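Mandelate racemase/muconate lactonizing enzyme family protein (Roseovarius nubinhibens ISM, PDB 3U4F) binds magnesium in a TIM-barrel domain of the enolase superfamily and may act as a hydro-lyase, as many of its relatives do. Local coordinates at residues G132-Y137 with A361-A366; D149-M154 with P190-E195; F349-Y354 with W369-C374. One frame throughout, in Å; residues are numbered along the deposited sequence.

Contact 1 (G132-Y137 with A361-A366)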
loop_
_atom_site.group_PDB
_atom_site.type_symbol
_atom_site.label_atom_id
_atom_site.label_comp_id
_atom_site.label_asym_id
_atom_site.label_seq_id
_atom_site.Cartn_x
_atom_site.Cartn_y
_atom_site.Cartn_z
ATOM N N GLY A 132 14.323 23.587 -21.395
ATOM C CA GLY A 132 15.388 24.394 -20.784
ATOM C C GLY A 132 16.123 23.637 -19.704
ATOM O O GLY A 132 15.986 22.435 -19.583
ATOM N N THR A 133 16.932 24.338 -18.917
ATOM C CA THR A 133 17.829 23.674 -17.994
ATOM C C THR A 133 17.230 23.620 -16.583
ATOM O O THR A 133 16.313 24.380 -16.254
ATOM C CB THR A 133 19.161 24.432 -17.883
ATOM O OG1 THR A 133 18.853 25.771 -17.520
ATOM C CG2 THR A 133 19.916 24.432 -19.247
ATOM N N ILE A 134 17.796 22.720 -15.774
ATOM C CA ILE A 134 17.419 22.511 -14.369
ATOM C C ILE A 134 18.697 22.278 -13.594
ATOM O O ILE A 134 19.503 21.385 -13.925
ATOM C CB ILE A 134 16.528 21.231 -14.178
ATOM C CG1 ILE A 134 15.307 21.249 -15.076
ATOM C CG2 ILE A 134 15.998 21.135 -12.732
ATOM C CD1 ILE A 134 15.493 20.489 -16.365
ATOM N N ARG A 135 18.856 23.029 -12.511
ATOM C CA ARG A 135 19.966 22.825 -11.604
ATOM C C ARG A 135 19.884 21.433 -11.038
ATOM O O ARG A 135 18.803 21.012 -10.625
ATOM C CB ARG A 135 19.870 23.804 -10.429
ATOM C CG ARG A 135 21.053 23.703 -9.453
ATOM C CD ARG A 135 20.894 24.740 -8.354
ATOM N NE ARG A 135 21.987 24.681 -7.387
ATOM C CZ ARG A 135 21.934 25.237 -6.174
ATOM N NH1 ARG A 135 20.829 25.838 -5.763
ATOM N NH2 ARG A 135 22.975 25.144 -5.360
ATOM N N ALA A 136 21.013 20.728 -10.990
ATOM C CA ALA A 136 20.991 19.365 -10.420
ATOM C C ALA A 136 21.808 19.314 -9.134
ATOM O O ALA A 136 22.799 20.046 -8.992
ATOM C CB ALA A 136 21.537 18.370 -11.413
ATOM N N TYR A 137 21.409 18.460 -8.191
ATOM C CA TYR A 137 22.323 18.127 -7.107
ATOM C C TYR A 137 22.842 16.702 -7.253
ATOM O O TYR A 137 22.086 15.798 -7.620
ATOM C CB TYR A 137 21.703 18.390 -5.724
ATOM C CG TYR A 137 20.588 17.463 -5.228
ATOM C CD1 TYR A 137 20.890 16.313 -4.501
ATOM C CD2 TYR A 137 19.242 17.818 -5.388
ATOM C CE1 TYR A 137 19.857 15.479 -3.997
ATOM C CE2 TYR A 137 18.208 17.037 -4.883
ATOM C CZ TYR A 137 18.522 15.863 -4.175
ATOM O OH TYR A 137 17.504 15.078 -3.658
ATOM N N ALA A 361 21.096 20.011 -15.856
ATOM C CA ALA A 361 20.597 19.007 -16.808
ATOM C C ALA A 361 19.758 19.806 -17.791
ATOM O O ALA A 361 19.441 20.955 -17.528
ATOM C CB ALA A 361 19.696 17.982 -16.080
ATOM N N ARG A 362 19.361 19.205 -18.904
ATOM C CA ARG A 362 18.580 19.967 -19.885
ATOM C C ARG A 362 17.490 19.144 -20.549
ATOM O O ARG A 362 17.721 17.990 -20.992
ATOM C CB ARG A 362 19.499 20.639 -20.925
ATOM C CG ARG A 362 18.744 21.283 -22.135
ATOM C CD ARG A 362 19.747 21.697 -23.254
ATOM N NE ARG A 362 20.726 22.683 -22.763
ATOM C CZ ARG A 362 20.492 23.989 -22.619
ATOM N NH1 ARG A 362 19.299 24.517 -22.907
ATOM N NH2 ARG A 362 21.468 24.790 -22.188
ATOM N N VAL A 363 16.296 19.721 -20.555
ATOM C CA VAL A 363 15.182 19.194 -21.309
ATOM C C VAL A 363 15.183 19.892 -22.679
ATOM O O VAL A 363 15.126 21.124 -22.746
ATOM C CB VAL A 363 13.861 19.430 -20.556
ATOM C CG1 VAL A 363 12.627 19.150 -21.458
ATOM C CG2 VAL A 363 13.843 18.575 -19.284
ATOM N N THR A 364 15.260 19.094 -23.742
ATOM C CA THR A 364 15.178 19.620 -25.114
ATOM C C THR A 364 13.752 19.766 -25.617
ATOM O O THR A 364 12.787 19.393 -24.949
ATOM C CB THR A 364 15.952 18.739 -26.115
ATOM O OG1 THR A 364 15.243 17.518 -26.303
ATOM C CG2 THR A 364 17.367 18.422 -25.634
ATOM N N GLU A 365 13.605 20.341 -26.813
ATOM C CA GLU A 365 12.299 20.462 -27.437
ATOM C C GLU A 365 11.760 19.133 -28.080
ATOM O O GLU A 365 10.696 19.125 -28.718
ATOM C CB GLU A 365 12.348 21.623 -28.461
ATOM C CG GLU A 365 13.536 21.600 -29.497
ATOM C CD GLU A 365 14.916 21.100 -28.967
ATOM O OE1 GLU A 365 15.761 21.861 -28.418
ATOM O OE2 GLU A 365 15.150 19.886 -29.140
ATOM N N ALA A 366 12.476 18.023 -27.911
ATOM C CA ALA A 366 12.033 16.752 -28.505
ATOM C C ALA A 366 10.630 16.406 -28.009
ATOM O O ALA A 366 10.331 16.593 -26.823
ATOM C CB ALA A 366 13.032 15.624 -28.216
#
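T133 lays its methyl CG2 over one face of the R362 guanidinium, 3.3 Å from NH2 and displaced toward the rim of the group rather than centred on it. The CA of G132 approaches the same group obliquely. R362 gets there because its chain leaves with CG anti to the backbone N (chi1 171°) and then folds at chi3 (-60°), which swings the guanidinium back across the neighbouring strand. T133 and R362 form the non-hydrogen-bonded pair of an antiparallel register, their CA atoms 4.2 Å apart, and on this close pair the CA of T133 also makes a CA-H...O contact with A361 O.

G132 with V363 and I134 with A361 are the hydrogen-bonded pairs on either side of it. V363 N donates to G132 O at 2.9 Å and A361 N to I134 O at 2.9 Å, with the return bonds I134 N to A361 O and G132 N to V363 O; the last is the most bent, 131° at the hydrogen. Strand 132-139 is the first strand of the enolase-superfamily barrel, flanked by parallel strands 165-169 and 332-335, and strand 360-363 pairs antiparallel with its first residues.

The face carrying I134, A361 and V363 is the apolar one. I134 CD1 meets V363 CG2 at 3.9 Å, the two side chains crossing at a slant, and both residues continue onto M319 of helix 313-322. A361 and I134 also touch L332 of strand 332-335, while T133 turns its carbonyl O to R323 NH1.

Contact 2 (D149-M154 with P190-E195)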
loop_
_atom_site.group_PDB
_atom_site.type_symbol
_atom_site.label_atom_id
_atom_site.label_comp_id
_atom_site.label_asym_id
_atom_site.label_seq_id
_atom_site.Cartn_x
_atom_site.Cartn_y
_atom_site.Cartn_z
ATOM N N ASP A 149 36.096 9.576 1.647
ATOM C CA ASP A 149 35.917 9.091 0.287
ATOM C C ASP A 149 34.730 9.745 -0.385
ATOM O O ASP A 149 34.758 9.956 -1.585
ATOM C CB ASP A 149 35.753 7.573 0.261
ATOM C CG ASP A 149 37.084 6.825 0.481
ATOM O OD1 ASP A 149 38.153 7.482 0.455
ATOM O OD2 ASP A 149 37.043 5.586 0.689
ATOM N N GLU A 150 33.691 10.031 0.406
ATOM C CA GLU A 150 32.519 10.772 -0.064
ATOM C C GLU A 150 32.902 12.189 -0.510
ATOM O O GLU A 150 32.557 12.608 -1.621
ATOM C CB GLU A 150 31.437 10.795 1.035
ATOM C CG GLU A 150 30.129 11.414 0.605
ATOM C CD GLU A 150 29.275 10.459 -0.235
ATOM O OE1 GLU A 150 28.257 9.968 0.302
ATOM O OE2 GLU A 150 29.620 10.201 -1.409
ATOM N N ALA A 151 33.633 12.920 0.338
ATOM C CA ALA A 151 34.133 14.244 -0.044
ATOM C C ALA A 151 34.970 14.174 -1.320
ATOM O O ALA A 151 34.839 15.027 -2.194
ATOM C CB ALA A 151 34.969 14.875 1.103
ATOM N N GLU A 152 35.852 13.182 -1.411
ATOM C CA GLU A 152 36.807 13.153 -2.526
ATOM C C GLU A 152 36.110 12.934 -3.866
ATOM O O GLU A 152 36.436 13.605 -4.843
ATOM C CB GLU A 152 37.923 12.128 -2.306
ATOM C CG GLU A 152 38.976 12.540 -1.244
ATOM C CD GLU A 152 39.518 13.970 -1.446
ATOM O OE1 GLU A 152 40.026 14.273 -2.550
ATOM O OE2 GLU A 152 39.414 14.796 -0.509
ATOM N N ARG A 153 35.152 12.002 -3.913
ATOM C CA ARG A 153 34.386 11.805 -5.150
ATOM C C ARG A 153 33.484 12.995 -5.507
ATOM O O ARG A 153 33.333 13.314 -6.698
ATOM C CB ARG A 153 33.613 10.480 -5.155
ATOM C CG ARG A 153 32.395 10.391 -4.214
ATOM C CD ARG A 153 31.434 9.305 -4.760
ATOM N NE ARG A 153 30.319 9.008 -3.860
ATOM C CZ ARG A 153 29.422 8.042 -4.063
ATOM N NH1 ARG A 153 29.467 7.271 -5.155
ATOM N NH2 ARG A 153 28.467 7.852 -3.170
HETATM N N MSE A 154 32.900 13.666 -4.511
HETATM C CA MSE A 154 32.108 14.870 -4.814
HETATM C C MSE A 154 32.982 15.962 -5.437
HETATM O O MSE A 154 32.546 16.630 -6.370
HETATM C CB MSE A 154 31.364 15.421 -3.599
HETATM C CG MSE A 154 30.264 14.525 -3.054
HETATM SE SE MSE A 154 28.990 13.870 -4.420
HETATM C CE MSE A 154 27.627 13.211 -3.182
ATOM N N PRO A 190 30.637 18.023 9.388
ATOM C CA PRO A 190 31.735 18.994 9.303
ATOM C C PRO A 190 32.691 18.712 8.139
ATOM O O PRO A 190 33.242 19.658 7.559
ATOM C CB PRO A 190 32.458 18.828 10.663
ATOM C CG PRO A 190 32.170 17.407 11.063
ATOM C CD PRO A 190 30.689 17.292 10.673
ATOM N N THR A 191 32.864 17.440 7.785
ATOM C CA THR A 191 33.771 17.050 6.690
ATOM C C THR A 191 33.339 17.578 5.321
ATOM O O THR A 191 34.170 18.071 4.537
ATOM C CB THR A 191 33.931 15.538 6.603
ATOM O OG1 THR A 191 34.639 15.073 7.748
ATOM C CG2 THR A 191 34.707 15.141 5.356
HETATM N N MSE A 192 32.046 17.474 5.026
HETATM C CA MSE A 192 31.536 18.024 3.771
HETATM C C MSE A 192 31.696 19.537 3.689
HETATM O O MSE A 192 32.085 20.053 2.663
HETATM C CB MSE A 192 30.072 17.638 3.541
HETATM C CG MSE A 192 29.857 16.127 3.340
HETATM SE SE MSE A 192 30.891 15.356 1.847
HETATM C CE MSE A 192 30.161 16.394 0.387
ATOM N N ARG A 193 31.377 20.252 4.752
ATOM C CA ARG A 193 31.495 21.694 4.699
ATOM C C ARG A 193 32.961 22.134 4.579
ATOM O O ARG A 193 33.273 23.068 3.830
ATOM C CB ARG A 193 30.832 22.362 5.895
ATOM C CG ARG A 193 30.948 23.914 5.926
ATOM C CD ARG A 193 30.446 24.612 4.620
ATOM N NE ARG A 193 29.014 24.408 4.354
ATOM C CZ ARG A 193 28.420 24.523 3.157
ATOM N NH1 ARG A 193 29.128 24.816 2.064
ATOM N NH2 ARG A 193 27.109 24.334 3.049
ATOM N N ARG A 194 33.838 21.460 5.320
ATOM C CA ARG A 194 35.259 21.789 5.280
ATOM C C ARG A 194 35.776 21.559 3.863
ATOM O O ARG A 194 36.291 22.486 3.221
ATOM C CB ARG A 194 36.056 20.964 6.298
ATOM C CG ARG A 194 37.586 21.146 6.170
ATOM C CD ARG A 194 38.357 20.288 7.158
ATOM N NE ARG A 194 38.401 18.875 6.751
ATOM C CZ ARG A 194 37.795 17.884 7.408
ATOM N NH1 ARG A 194 37.106 18.141 8.519
ATOM N NH2 ARG A 194 37.893 16.631 6.967
ATOM N N GLU A 195 35.591 20.340 3.369
ATOM C CA GLU A 195 36.171 19.919 2.098
ATOM C C GLU A 195 35.547 20.552 0.853
ATOM O O GLU A 195 36.242 20.780 -0.142
ATOM C CB GLU A 195 36.195 18.383 1.996
ATOM C CG GLU A 195 37.038 17.669 3.075
ATOM C CD GLU A 195 38.549 17.952 2.965
ATOM O OE1 GLU A 195 39.070 17.998 1.829
ATOM O OE2 GLU A 195 39.217 18.106 4.020
#
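M192 of helix 184-196 reaches across to A151 and M154 of helix 147-161; these are neighbouring outer helices of the TIM barrel that run side by side at 33°, with their axes 9.7 Å apart. Both methionines here are selenomethionine. Bends at chi2 (-57°) and chi3 (-61°) curl the M192 chain so that SE rests against the backbone of A151, 3.9 Å from its CA, while CE continues to M154 CG at 3.9 Å. The M192 and M154 side chains cross at about a right angle, and beneath them lie V168 and L202 under M192 and F166 under M154, from the inner strands.

One turn further along helix 184-196, E195 lays its aliphatic part on the small A151 side chain, CB to CB 3.8 Å, and T191 CG2 touches the same methyl more loosely. The E152 and E195 side chains cross obliquely, their carboxylate planes turned well away from each other, E152 OE2 only 4.0 Å from E195 OE1. K155 NZ forms salt bridges with both of those oxygens, which should offset the repulsion, and E152 OE1 pairs with R156 NH2 in its own helix. The other E195 oxygen, OE2, is also held from within its helix: R194 NE donates to it at 3.0 Å, arriving on its anti side.

Contact 3 (F349-Y354 with W369-C374)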
loop_
_atom_site.group_PDB
_atom_site.type_symbol
_atom_site.label_atom_id
_atom_site.label_comp_id
_atom_site.label_asym_id
_atom_site.label_seq_id
_atom_site.Cartn_x
_atom_site.Cartn_y
_atom_site.Cartn_z
ATOM N N PHE A 349 18.563 3.058 -23.082
ATOM C CA PHE A 349 18.053 4.080 -23.992
ATOM C C PHE A 349 18.991 4.327 -25.172
ATOM O O PHE A 349 20.195 4.188 -25.048
ATOM C CB PHE A 349 17.833 5.416 -23.262
ATOM C CG PHE A 349 17.135 5.294 -21.927
ATOM C CD1 PHE A 349 15.826 4.819 -21.846
ATOM C CD2 PHE A 349 17.785 5.674 -20.756
ATOM C CE1 PHE A 349 15.193 4.723 -20.604
ATOM C CE2 PHE A 349 17.149 5.573 -19.510
ATOM C CZ PHE A 349 15.867 5.096 -19.439
ATOM N N VAL A 350 18.415 4.734 -26.292
ATOM C CA VAL A 350 19.184 5.067 -27.481
ATOM C C VAL A 350 19.983 6.352 -27.214
ATOM O O VAL A 350 21.203 6.381 -27.387
ATOM C CB VAL A 350 18.249 5.262 -28.709
ATOM C CG1 VAL A 350 19.043 5.633 -29.937
ATOM C CG2 VAL A 350 17.429 3.947 -29.017
ATOM N N GLU A 351 19.280 7.393 -26.788
ATOM C CA GLU A 351 19.892 8.680 -26.420
ATOM C C GLU A 351 20.394 8.668 -24.967
ATOM O O GLU A 351 20.011 7.820 -24.148
ATOM C CB GLU A 351 18.859 9.806 -26.532
ATOM C CG GLU A 351 18.107 9.921 -27.856
ATOM C CD GLU A 351 16.878 8.978 -28.000
ATOM O OE1 GLU A 351 16.614 8.125 -27.118
ATOM O OE2 GLU A 351 16.173 9.121 -29.013
ATOM N N ASP A 352 21.185 9.669 -24.615
ATOM C CA ASP A 352 21.561 9.872 -23.226
ATOM C C ASP A 352 21.019 11.242 -22.833
ATOM O O ASP A 352 21.555 12.290 -23.260
ATOM C CB ASP A 352 23.086 9.791 -23.094
ATOM C CG ASP A 352 23.587 10.070 -21.681
ATOM O OD1 ASP A 352 22.756 10.322 -20.777
ATOM O OD2 ASP A 352 24.832 10.060 -21.508
ATOM N N PRO A 353 19.918 11.255 -22.080
ATOM C CA PRO A 353 19.321 12.563 -21.749
ATOM C C PRO A 353 19.913 13.223 -20.503
ATOM O O PRO A 353 19.438 14.311 -20.083
ATOM C CB PRO A 353 17.856 12.219 -21.510
ATOM C CG PRO A 353 17.888 10.816 -20.938
ATOM C CD PRO A 353 19.104 10.118 -21.586
ATOM N N TYR A 354 20.923 12.585 -19.925
ATOM C CA TYR A 354 21.436 12.989 -18.604
ATOM C C TYR A 354 22.825 13.597 -18.584
ATOM O O TYR A 354 23.525 13.515 -17.570
ATOM C CB TYR A 354 21.394 11.777 -17.661
ATOM C CG TYR A 354 19.989 11.229 -17.488
ATOM C CD1 TYR A 354 18.939 12.081 -17.194
ATOM C CD2 TYR A 354 19.724 9.840 -17.575
ATOM C CE1 TYR A 354 17.621 11.590 -17.000
ATOM C CE2 TYR A 354 18.412 9.337 -17.380
ATOM C CZ TYR A 354 17.376 10.217 -17.101
ATOM O OH TYR A 354 16.095 9.754 -16.875
ATOM N N TRP A 369 8.649 12.555 -24.129
ATOM C CA TRP A 369 9.838 12.473 -23.293
ATOM C C TRP A 369 11.127 12.607 -24.108
ATOM O O TRP A 369 12.192 12.829 -23.549
ATOM C CB TRP A 369 9.873 11.143 -22.511
ATOM C CG TRP A 369 8.651 10.906 -21.678
ATOM C CD1 TRP A 369 7.806 9.833 -21.750
ATOM C CD2 TRP A 369 8.135 11.755 -20.657
ATOM N NE1 TRP A 369 6.776 9.969 -20.842
ATOM C CE2 TRP A 369 6.960 11.133 -20.145
ATOM C CE3 TRP A 369 8.551 12.978 -20.109
ATOM C CZ2 TRP A 369 6.190 11.701 -19.118
ATOM C CZ3 TRP A 369 7.782 13.547 -19.079
ATOM C CH2 TRP A 369 6.624 12.899 -18.589
ATOM N N GLY A 370 11.042 12.457 -25.427
ATOM C CA GLY A 370 12.219 12.633 -26.282
ATOM C C GLY A 370 13.245 11.513 -26.155
ATOM O O GLY A 370 14.432 11.737 -26.407
ATOM N N VAL A 371 12.817 10.321 -25.740
ATOM C CA VAL A 371 13.738 9.189 -25.585
ATOM C C VAL A 371 13.142 7.912 -26.216
ATOM O O VAL A 371 11.929 7.682 -26.174
ATOM C CB VAL A 371 14.154 8.971 -24.068
ATOM C CG1 VAL A 371 14.820 7.609 -23.826
ATOM C CG2 VAL A 371 15.128 10.073 -23.608
ATOM N N GLU A 372 14.004 7.104 -26.821
ATOM C CA GLU A 372 13.574 5.809 -27.387
ATOM C C GLU A 372 14.215 4.712 -26.560
ATOM O O GLU A 372 15.374 4.809 -26.214
ATOM C CB GLU A 372 13.999 5.678 -28.861
ATOM C CG GLU A 372 13.710 4.279 -29.459
ATOM C CD GLU A 372 14.343 4.078 -30.846
ATOM O OE1 GLU A 372 14.889 5.060 -31.413
ATOM O OE2 GLU A 372 14.331 2.922 -31.342
ATOM N N ILE A 373 13.454 3.684 -26.188
ATOM C CA ILE A 373 14.039 2.562 -25.480
ATOM C C ILE A 373 14.946 1.789 -26.429
ATOM O O ILE A 373 14.615 1.625 -27.592
ATOM C CB ILE A 373 12.928 1.629 -24.909
ATOM C CG1 ILE A 373 11.860 2.488 -24.214
ATOM C CG2 ILE A 373 13.558 0.556 -24.008
ATOM C CD1 ILE A 373 12.411 3.302 -22.976
ATOM N N CYS A 374 16.099 1.348 -25.940
ATOM C CA CYS A 374 17.074 0.645 -26.761
ATOM C C CYS A 374 16.442 -0.610 -27.382
ATOM O O CYS A 374 15.875 -1.408 -26.651
ATOM C CB CYS A 374 18.251 0.245 -25.890
ATOM S SG CYS A 374 19.470 -0.753 -26.758
HETATM O O HOH W 1 15.918 7.452 -31.155
#
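V350 and E351 hold E372 through both of its peptide groups. V350 N donates to E372 O at 3.0 Å, nearly straight at 173°, and E372 N donates to E351 OE1 at 2.8 Å. The second bond pairs a side chain with a backbone: E351 bends at chi2 (83°), bringing its carboxylate round to the passing peptide, which meets OE1 on the syn side and somewhat out of plane. The other carboxylate oxygen, OE2, takes a hydrogen from a water that also donates to E372 OE1. That water bridges two acids whose planes stand 65° apart, and probably eases their mutual repulsion.

Beside these polar links, V350 CG2 lies against the E372 side chain, 3.6 Å from CD. E372 stays extended beyond CG, so its length runs past this methyl at a slant before the carboxylate reaches the water.

On the inward side V371 divides its two methyls between two partners. CG1 approaches F349 CD1 obliquely at 3.6 Å, and CG2 meets P353 CG at 3.9 Å, the proline and valine side chains crossing at about a right angle. I373 CD1 comes to the edge of the F349 ring, close to the ring plane.

P353 is itself backed by Y354, whose ring has P353 CG over its centre on one face. Y354 N closes an Asx turn onto D352 OD1 in the bend that follows E351.

Both segments are loops on the outside of the barrel domain, one before and one after strand 360-363. F349 and V371 rest on helix 313-322 through L313 and L316, and Y354 OH hydrogen-bonds S312 O and L316 N at the start of that helix. C374 stands at the N-cap position of helix 375-380, against which V350 and I373 pack through P375 and L378.

How the contacts relate
Contacts 1 and 3 sit on the same side of the chain's centre, their centres about 14 Å apart, and their four segments alternate along the sequence: strand 360-363 lies between the two loops of contact 3. Helix 313-322 is common ground, taking V363 and I134 from contact 1 and F349 and V371 from contact 3. Contact 2 is nested within the long loop that contact 1 closes, and its helix 147-161 follows directly on strand 132-139, though the centres of contacts 1 and 2 are about 26 Å apart. Y137, ending segment 132-137, hydrogen-bonds K167 of the guanidine pocket. In contact 2 the E150 side chain is about 13 Å from a bound magnesium ion and that of M154 about 11 Å from a bound guanidine.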